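Long-range contact in isomaltose glucohydrolase (Kribbella flavida, PDB 5Z3E), which hydrolyses the alpha-1,6-glucosidic linkage of isomaltose from its non-reducing end, yielding beta-D-glucose and D-glucose inside the cell: residues 343-356 against 377-391. The protein carries 1 engineered substitution. Numbering follows the deposited sequence.
Engineered in segment 343-356: Ala355 (natural residue Glu).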
ATOM      1  N   ILE A 343      -3.898 -17.606   0.650  1.00 12.80           N
ATOM      2  CA  ILE A 343      -2.620 -17.027   1.028  1.00 12.01           C
ATOM      3  C   ILE A 343      -1.805 -18.018   1.862  1.00 12.77           C
ATOM      4  O   ILE A 343      -0.618 -18.219   1.630  1.00 13.37           O
ATOM      5  CB  ILE A 343      -2.810 -15.737   1.829  1.00 12.74           C
ATOM      6  CG1 ILE A 343      -3.436 -14.664   0.928  1.00 12.81           C
ATOM      7  CG2 ILE A 343      -1.483 -15.301   2.435  1.00 12.39           C
ATOM      8  CD1 ILE A 343      -4.048 -13.547   1.732  1.00 13.79           C
ATOM      9  N   ALA A 344      -2.430 -18.644   2.862  1.00 13.58           N
ATOM     10  CA  ALA A 344      -1.713 -19.555   3.740  1.00 14.95           C
ATOM     11  C   ALA A 344      -1.111 -20.703   2.937  1.00 14.76           C
ATOM     12  O   ALA A 344      -0.034 -21.199   3.281  1.00 16.44           O
ATOM     13  CB  ALA A 344      -2.615 -20.059   4.839  1.00 16.86           C
ATOM     14  N   ASP A 345      -1.801 -21.141   1.889  1.00 15.49           N
ATOM     15  CA  ASP A 345      -1.314 -22.225   1.048  1.00 16.57           C
ATOM     16  C   ASP A 345      -0.095 -21.818   0.220  1.00 16.61           C
ATOM     17  O   ASP A 345       0.523 -22.705  -0.402  1.00 18.78           O
ATOM     18  CB  ASP A 345      -2.436 -22.706   0.134  1.00 19.89           C
ATOM     19  CG  ASP A 345      -3.519 -23.468   0.870  1.00 29.08           C
ATOM     20  OD1 ASP A 345      -3.297 -23.924   2.021  1.00 40.06           O
ATOM     21  OD2 ASP A 345      -4.611 -23.665   0.266  1.00 34.99           O
ATOM     22  N   GLN A 346       0.271 -20.534   0.209  1.00 15.01           N
ATOM     23  CA  GLN A 346       1.450 -20.095  -0.541  1.00 14.58           C
ATOM     24  C   GLN A 346       2.685 -19.975   0.332  1.00 15.54           C
ATOM     25  O   GLN A 346       3.763 -19.673  -0.152  1.00 16.65           O
ATOM     26  CB  GLN A 346       1.193 -18.766  -1.257  1.00 14.20           C
ATOM     27  CG  GLN A 346      -0.139 -18.743  -2.007  1.00 14.06           C
ATOM     28  CD  GLN A 346      -0.387 -19.975  -2.820  1.00 14.68           C
ATOM     29  OE1 GLN A 346       0.509 -20.504  -3.458  1.00 16.33           O
ATOM     30  NE2 GLN A 346      -1.624 -20.462  -2.789  1.00 15.34           N
ATOM     31  N   ALA A 347       2.537 -20.182   1.647  1.00 15.50           N
ATOM     32  CA  ALA A 347       3.709 -20.096   2.526  1.00 16.51           C
ATOM     33  C   ALA A 347       4.650 -21.260   2.235  1.00 17.69           C
ATOM     34  O   ALA A 347       4.193 -22.394   2.003  1.00 19.46           O
ATOM     35  CB  ALA A 347       3.271 -20.126   3.972  1.00 17.75           C
ATOM     36  N   ASP A 348       5.945 -20.997   2.215  1.00 17.16           N
ATOM     37  CA  ASP A 348       6.940 -22.032   1.994  1.00 19.35           C
ATOM     38  C   ASP A 348       7.197 -22.815   3.271  1.00 19.23           C
ATOM     39  O   ASP A 348       6.521 -22.643   4.287  1.00 20.27           O
ATOM     40  CB  ASP A 348       8.193 -21.460   1.327  1.00 21.20           C
ATOM     41  CG  ASP A 348       9.069 -20.649   2.235  1.00 21.35           C
ATOM     42  OD1 ASP A 348       8.886 -20.626   3.471  1.00 19.72           O
ATOM     43  OD2 ASP A 348      10.015 -20.018   1.683  1.00 24.73           O
ATOM     44  N   ALA A 349       8.162 -23.738   3.222  1.00 23.52           N
ATOM     45  CA  ALA A 349       8.412 -24.625   4.345  1.00 27.04           C
ATOM     46  C   ALA A 349       8.805 -23.871   5.600  1.00 26.41           C
ATOM     47  O   ALA A 349       8.664 -24.383   6.720  1.00 32.91           O
ATOM     48  CB  ALA A 349       9.475 -25.658   3.979  1.00 32.02           C
ATOM     49  N   ASP A 350       9.359 -22.674   5.449  1.00 25.34           N
ATOM     50  CA  ASP A 350       9.764 -21.838   6.615  1.00 27.51           C
ATOM     51  C   ASP A 350       8.632 -20.910   7.066  1.00 23.74           C
ATOM     52  O   ASP A 350       8.787 -20.200   8.072  1.00 27.86           O
ATOM     53  CB  ASP A 350      10.993 -20.981   6.258  1.00 27.96           C
ATOM     54  CG  ASP A 350      12.249 -21.791   6.064  1.00 39.87           C
ATOM     55  OD1 ASP A 350      12.379 -22.874   6.670  1.00 44.44           O
ATOM     56  OD2 ASP A 350      13.097 -21.405   5.223  1.00 63.20           O
ATOM     57  N   GLY A 351       7.514 -20.888   6.352  1.00 19.69           N
ATOM     58  CA  GLY A 351       6.396 -19.958   6.626  1.00 19.03           C
ATOM     59  C   GLY A 351       6.480 -18.684   5.857  1.00 16.15           C
ATOM     60  O   GLY A 351       5.619 -17.818   6.007  1.00 16.20           O
ATOM     61  N   ASP A 352       7.516 -18.535   5.021  1.00 16.19           N
ATOM     62  CA  ASP A 352       7.676 -17.261   4.307  1.00 15.00           C
ATOM     63  C   ASP A 352       6.704 -17.163   3.147  1.00 14.50           C
ATOM     64  O   ASP A 352       6.430 -18.147   2.431  1.00 15.84           O
ATOM     65  CB  ASP A 352       9.109 -17.137   3.773  1.00 16.13           C
ATOM     66  CG  ASP A 352      10.147 -16.939   4.838  1.00 18.33           C
ATOM     67  OD1 ASP A 352       9.796 -16.589   5.981  1.00 18.14           O
ATOM     68  OD2 ASP A 352      11.326 -17.080   4.499  1.00 21.39           O
ATOM     69  N   LEU A 353       6.206 -15.941   2.926  1.00 13.54           N
ATOM     70  CA  LEU A 353       5.255 -15.669   1.871  1.00 12.92           C
ATOM     71  C   LEU A 353       5.933 -14.928   0.741  1.00 12.68           C
ATOM     72  O   LEU A 353       6.578 -13.883   0.975  1.00 13.53           O
ATOM     73  CB  LEU A 353       4.077 -14.825   2.384  1.00 12.46           C
ATOM     74  CG  LEU A 353       3.121 -15.546   3.324  1.00 12.82           C
ATOM     75  CD1 LEU A 353       2.226 -14.542   4.013  1.00 12.40           C
ATOM     76  CD2 LEU A 353       2.295 -16.576   2.583  1.00 13.38           C
ATOM     77  N   PRO A 354       5.813 -15.419  -0.477  1.00 13.22           N
ATOM     78  CA  PRO A 354       6.392 -14.741  -1.633  1.00 13.46           C
ATOM     79  C   PRO A 354       5.575 -13.507  -2.009  1.00 12.61           C
ATOM     80  O   PRO A 354       4.425 -13.337  -1.570  1.00 12.69           O
ATOM     81  CB  PRO A 354       6.295 -15.769  -2.746  1.00 16.44           C
ATOM     82  CG  PRO A 354       5.138 -16.538  -2.367  1.00 20.93           C
ATOM     83  CD  PRO A 354       5.087 -16.634  -0.866  1.00 15.51           C
ATOM     84  N   ALA A 355       6.150 -12.689  -2.889  1.00 12.22           N
ATOM     85  CA  ALA A 355       5.366 -11.615  -3.493  1.00 12.20           C
ATOM     86  C   ALA A 355       4.193 -12.175  -4.309  1.00 11.80           C
ATOM     87  O   ALA A 355       3.075 -11.681  -4.263  1.00 11.60           O
ATOM     88  CB  ALA A 355       6.236 -10.751  -4.368  1.00 13.03           C
ATOM     89  N   GLN A 356       4.484 -13.217  -5.100  1.00 12.27           N
ATOM     90  CA  GLN A 356       3.519 -13.789  -6.017  1.00 12.47           C
ATOM     91  C   GLN A 356       3.864 -15.240  -6.258  1.00 13.10           C
ATOM     92  O   GLN A 356       4.996 -15.651  -5.973  1.00 14.11           O
ATOM     93  CB  GLN A 356       3.492 -13.042  -7.334  1.00 13.34           C
ATOM     94  CG  GLN A 356       4.815 -13.085  -8.110  1.00 14.49           C
ATOM     95  CD  GLN A 356       4.686 -12.491  -9.488  1.00 14.82           C
ATOM     96  OE1 GLN A 356       3.903 -12.974 -10.326  1.00 15.98           O
ATOM     97  NE2 GLN A 356       5.418 -11.410  -9.744  1.00 14.93           N
ATOM     98  N   VAL A 377      11.304 -15.175  -7.408  1.00 23.18           N
ATOM     99  CA  VAL A 377      10.441 -14.157  -6.838  1.00 21.06           C
ATOM    100  C   VAL A 377      10.781 -13.873  -5.382  1.00 18.57           C
ATOM    101  O   VAL A 377      11.026 -14.774  -4.583  1.00 19.73           O
ATOM    102  CB  VAL A 377       8.980 -14.686  -6.963  1.00 23.21           C
ATOM    103  CG1 VAL A 377       8.055 -13.904  -6.079  1.00 21.13           C
ATOM    104  CG2 VAL A 377       8.549 -14.566  -8.431  1.00 25.23           C
ATOM    105  N   ALA A 378      10.725 -12.597  -5.028  1.00 17.45           N
ATOM    106  CA  ALA A 378      11.009 -12.156  -3.663  1.00 16.54           C
ATOM    107  C   ALA A 378      10.245 -12.948  -2.620  1.00 15.56           C
ATOM    108  O   ALA A 378       9.003 -12.965  -2.616  1.00 16.37           O
ATOM    109  CB  ALA A 378      10.674 -10.681  -3.505  1.00 17.40           C
ATOM    110  N   THR A 379      10.995 -13.569  -1.726  1.00 15.76           N
ATOM    111  CA  THR A 379      10.447 -14.363  -0.646  1.00 16.32           C
ATOM    112  C   THR A 379      11.417 -14.336   0.528  1.00 17.07           C
ATOM    113  O   THR A 379      12.558 -14.741   0.353  1.00 20.28           O
ATOM    114  CB  THR A 379      10.229 -15.799  -1.071  1.00 19.01           C
ATOM    115  OG1 THR A 379       9.554 -15.924  -2.316  1.00 21.83           O
ATOM    116  CG2 THR A 379       9.548 -16.601   0.000  1.00 21.32           C
ATOM    117  N   PRO A 380      11.000 -13.905   1.711  1.00 15.78           N
ATOM    118  CA  PRO A 380       9.702 -13.287   2.017  1.00 14.42           C
ATOM    119  C   PRO A 380       9.602 -11.875   1.447  1.00 13.81           C
ATOM    120  O   PRO A 380      10.590 -11.144   1.383  1.00 15.57           O
ATOM    121  CB  PRO A 380       9.721 -13.199   3.546  1.00 16.75           C
ATOM    122  CG  PRO A 380      11.193 -13.034   3.893  1.00 17.08           C
ATOM    123  CD  PRO A 380      11.923 -13.862   2.874  1.00 17.06           C
ATOM    124  N   LEU A 381       8.397 -11.499   1.048  1.00 12.56           N
ATOM    125  CA  LEU A 381       8.083 -10.098   0.820  1.00 11.84           C
ATOM    126  C   LEU A 381       7.417  -9.599   2.105  1.00 10.80           C
ATOM    127  O   LEU A 381       6.385 -10.116   2.507  1.00 11.44           O
ATOM    128  CB  LEU A 381       7.116  -9.944  -0.358  1.00 11.87           C
ATOM    129  CG  LEU A 381       6.877  -8.481  -0.725  1.00 11.33           C
ATOM    130  CD1 LEU A 381       8.065  -7.890  -1.450  1.00 12.80           C
ATOM    131  CD2 LEU A 381       5.602  -8.298  -1.538  1.00 11.74           C
ATOM    132  N   LEU A 382       8.019  -8.606   2.769  1.00 10.96           N
ATOM    133  CA  LEU A 382       7.453  -8.194   4.049  1.00 10.11           C
ATOM    134  C   LEU A 382       6.004  -7.739   3.926  1.00  9.72           C
ATOM    135  O   LEU A 382       5.184  -8.043   4.772  1.00  9.89           O
ATOM    136  CB  LEU A 382       8.316  -7.159   4.768  1.00 10.24           C
ATOM    137  CG  LEU A 382       9.411  -7.714   5.680  1.00 11.22           C
ATOM    138  CD1 LEU A 382      10.494  -8.426   4.906  1.00 13.78           C
ATOM    139  CD2 LEU A 382       9.996  -6.629   6.538  1.00 11.02           C
ATOM    140  N   TRP A 383       5.687  -7.035   2.838  1.00  9.28           N
ATOM    141  CA  TRP A 383       4.329  -6.567   2.599  1.00  9.38           C
ATOM    142  C   TRP A 383       3.339  -7.743   2.540  1.00  9.17           C
ATOM    143  O   TRP A 383       2.220  -7.650   3.028  1.00  9.42           O
ATOM    144  CB  TRP A 383       4.324  -5.711   1.334  1.00  9.15           C
ATOM    145  CG  TRP A 383       3.041  -4.978   1.014  1.00  8.99           C
ATOM    146  CD1 TRP A 383       1.918  -4.880   1.770  1.00  9.72           C
ATOM    147  CD2 TRP A 383       2.782  -4.257  -0.202  1.00  8.89           C
ATOM    148  NE1 TRP A 383       0.964  -4.149   1.091  1.00  9.97           N
ATOM    149  CE2 TRP A 383       1.472  -3.753  -0.125  1.00  9.54           C
ATOM    150  CE3 TRP A 383       3.521  -4.015  -1.367  1.00 10.01           C
ATOM    151  CZ2 TRP A 383       0.880  -3.054  -1.161  1.00 10.19           C
ATOM    152  CZ3 TRP A 383       2.908  -3.330  -2.408  1.00 10.84           C
ATOM    153  CH2 TRP A 383       1.605  -2.877  -2.299  1.00 10.88           C
ATOM    154  N   SER A 384       3.752  -8.880   1.979  1.00  9.74           N
ATOM    155  CA  SER A 384       2.879 -10.061   2.010  1.00  9.80           C
ATOM    156  C   SER A 384       2.509 -10.437   3.441  1.00  9.62           C
ATOM    157  O   SER A 384       1.347 -10.717   3.737  1.00 10.12           O
ATOM    158  CB  SER A 384       3.543 -11.260   1.341  1.00 10.69           C
ATOM    159  OG  SER A 384       3.648 -11.077  -0.041  1.00 11.18           O
ATOM    160  N   HIS A 385       3.513 -10.479   4.307  1.00  9.94           N
ATOM    161  CA  HIS A 385       3.294 -10.770   5.705  1.00 10.00           C
ATOM    162  C   HIS A 385       2.469  -9.717   6.423  1.00  9.70           C
ATOM    163  O   HIS A 385       1.618 -10.038   7.251  1.00 10.42           O
ATOM    164  CB  HIS A 385       4.634 -11.020   6.402  1.00 10.95           C
ATOM    165  CG  HIS A 385       5.272 -12.314   5.983  1.00 11.41           C
ATOM    166  ND1 HIS A 385       4.857 -13.525   6.507  1.00 11.94           N
ATOM    167  CD2 HIS A 385       6.221 -12.610   5.064  1.00 12.43           C
ATOM    168  CE1 HIS A 385       5.537 -14.490   5.936  1.00 12.63           C
ATOM    169  NE2 HIS A 385       6.381 -13.979   5.046  1.00 13.53           N
ATOM    170  N   GLY A 386       2.728  -8.441   6.109  1.00  9.29           N
ATOM    171  CA  GLY A 386       1.923  -7.396   6.707  1.00  9.58           C
ATOM    172  C   GLY A 386       0.460  -7.514   6.353  1.00  8.89           C
ATOM    173  O   GLY A 386      -0.409  -7.354   7.210  1.00  9.31           O
ATOM    174  N   MET A 387       0.184  -7.777   5.082  1.00  8.85           N
ATOM    175  CA  MET A 387      -1.191  -7.923   4.641  1.00  9.24           C
ATOM    176  C   MET A 387      -1.862  -9.161   5.229  1.00  9.47           C
ATOM    177  O   MET A 387      -3.051  -9.141   5.550  1.00 10.13           O
ATOM    178  CB  MET A 387      -1.297  -7.975   3.119  1.00 10.09           C
ATOM    179  CG  MET A 387      -0.865  -6.785   2.394  1.00 11.92           C
ATOM    180  SD  MET A 387      -1.785  -5.242   2.858  1.00 10.20           S
ATOM    181  CE  MET A 387      -3.355  -5.586   2.188  1.00 17.79           C
ATOM    182  N   TYR A 388      -1.104 -10.249   5.367  1.00 10.04           N
ATOM    183  CA  TYR A 388      -1.629 -11.434   6.039  1.00 10.69           C
ATOM    184  C   TYR A 388      -2.076 -11.082   7.462  1.00 10.33           C
ATOM    185  O   TYR A 388      -3.181 -11.456   7.894  1.00 11.06           O
ATOM    186  CB  TYR A 388      -0.575 -12.545   6.073  1.00 11.54           C
ATOM    187  CG  TYR A 388      -1.087 -13.748   6.821  1.00 12.05           C
ATOM    188  CD1 TYR A 388      -1.905 -14.660   6.201  1.00 13.11           C
ATOM    189  CD2 TYR A 388      -0.796 -13.922   8.170  1.00 12.98           C
ATOM    190  CE1 TYR A 388      -2.423 -15.730   6.909  1.00 15.37           C
ATOM    191  CE2 TYR A 388      -1.315 -14.961   8.883  1.00 14.31           C
ATOM    192  CZ  TYR A 388      -2.097 -15.887   8.263  1.00 15.40           C
ATOM    193  OH  TYR A 388      -2.655 -16.944   8.957  1.00 17.17           O
ATOM    194  N   LEU A 389      -1.227 -10.349   8.185  1.00 10.03           N
ATOM    195  CA  LEU A 389      -1.584  -9.936   9.532  1.00 10.18           C
ATOM    196  C   LEU A 389      -2.845  -9.094   9.565  1.00  9.67           C
ATOM    197  O   LEU A 389      -3.685  -9.264  10.459  1.00 10.19           O
ATOM    198  CB  LEU A 389      -0.428  -9.202  10.199  1.00 10.17           C
ATOM    199  CG  LEU A 389       0.768 -10.075  10.567  1.00 11.17           C
ATOM    200  CD1 LEU A 389       1.870  -9.204  11.116  1.00 12.27           C
ATOM    201  CD2 LEU A 389       0.367 -11.142  11.606  1.00 13.32           C
ATOM    202  N   ILE A 390      -2.996  -8.162   8.627  1.00  9.13           N
ATOM    203  CA  ILE A 390      -4.193  -7.340   8.580  1.00  9.11           C
ATOM    204  C   ILE A 390      -5.430  -8.203   8.377  1.00  9.28           C
ATOM    205  O   ILE A 390      -6.417  -8.054   9.086  1.00 10.09           O
ATOM    206  CB  ILE A 390      -4.085  -6.240   7.506  1.00  9.03           C
ATOM    207  CG1 ILE A 390      -2.962  -5.264   7.835  1.00  8.98           C
ATOM    208  CG2 ILE A 390      -5.418  -5.516   7.372  1.00  9.33           C
ATOM    209  CD1 ILE A 390      -2.627  -4.282   6.727  1.00  8.95           C
ATOM    210  N   LEU A 391      -5.403  -9.085   7.380  1.00  9.61           N
ATOM    211  CA  LEU A 391      -6.586  -9.879   7.092  1.00 10.07           C
ATOM    212  C   LEU A 391      -6.904 -10.843   8.259  1.00 10.45           C
ATOM    213  O   LEU A 391      -8.061 -11.008   8.649  1.00 11.14           O
ATOM    214  CB  LEU A 391      -6.410 -10.632   5.779  1.00 10.20           C
ATOM    215  CG  LEU A 391      -7.587 -11.532   5.382  1.00 10.39           C
ATOM    216  CD1 LEU A 391      -8.901 -10.802   5.408  1.00 11.11           C
ATOM    217  CD2 LEU A 391      -7.310 -12.155   4.022  1.00 11.86           C
TER
HETATM  218  O   HOH W   1       2.264 -10.070  -2.257  1.00 10.92           O
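Leu353 lies across one face of the His385 ring, its CB 4.0 Å from the ring centroid in a CH-pi contact. An imidazole suits this spot because it offers leucine a flat face while its rim meets polar groups: Gly351 O sits in the ring plane, 3.3 Å from His385 CE1, and ND1 is hydrogen-bonded to Ser45 OG. An alanine in place of His385 would probably leave Ser45 without its mate and open a gap beside Leu353. Leu353 CD1 packs on Tyr388 CB, and beta-branched Ile343 sets CG2 against the tyrosine ring; these four buried residues form the close-packed part.

Leu353 O accepts a nearly straight hydrogen bond (164°) from the backbone N of Leu381, the N-cap residue of helix 382-394. In the (alpha/alpha)6 barrel of family 15 glycoside hydrolases, that links the helix start to the loop bearing Ala355, engineered in place of the glutamate assigned as proton acceptor. Ala355 N hydrogen-bonds to Ala378 O. Ser384, small enough to lie close, turns OG beside its backbone N (chi1 -70°) and donates to Pro354 O at 2.8 Å; a water bridges OG to Ala355 O.

Packing is looser at the more exposed turn 348-351, where Asp348 OD2 only brushes Thr379 CG2. Asp348 OD1 instead takes hydrogen bonds from Asp350 N and Asp352 N on opposite faces of its carboxylate, the first closing an Asx turn.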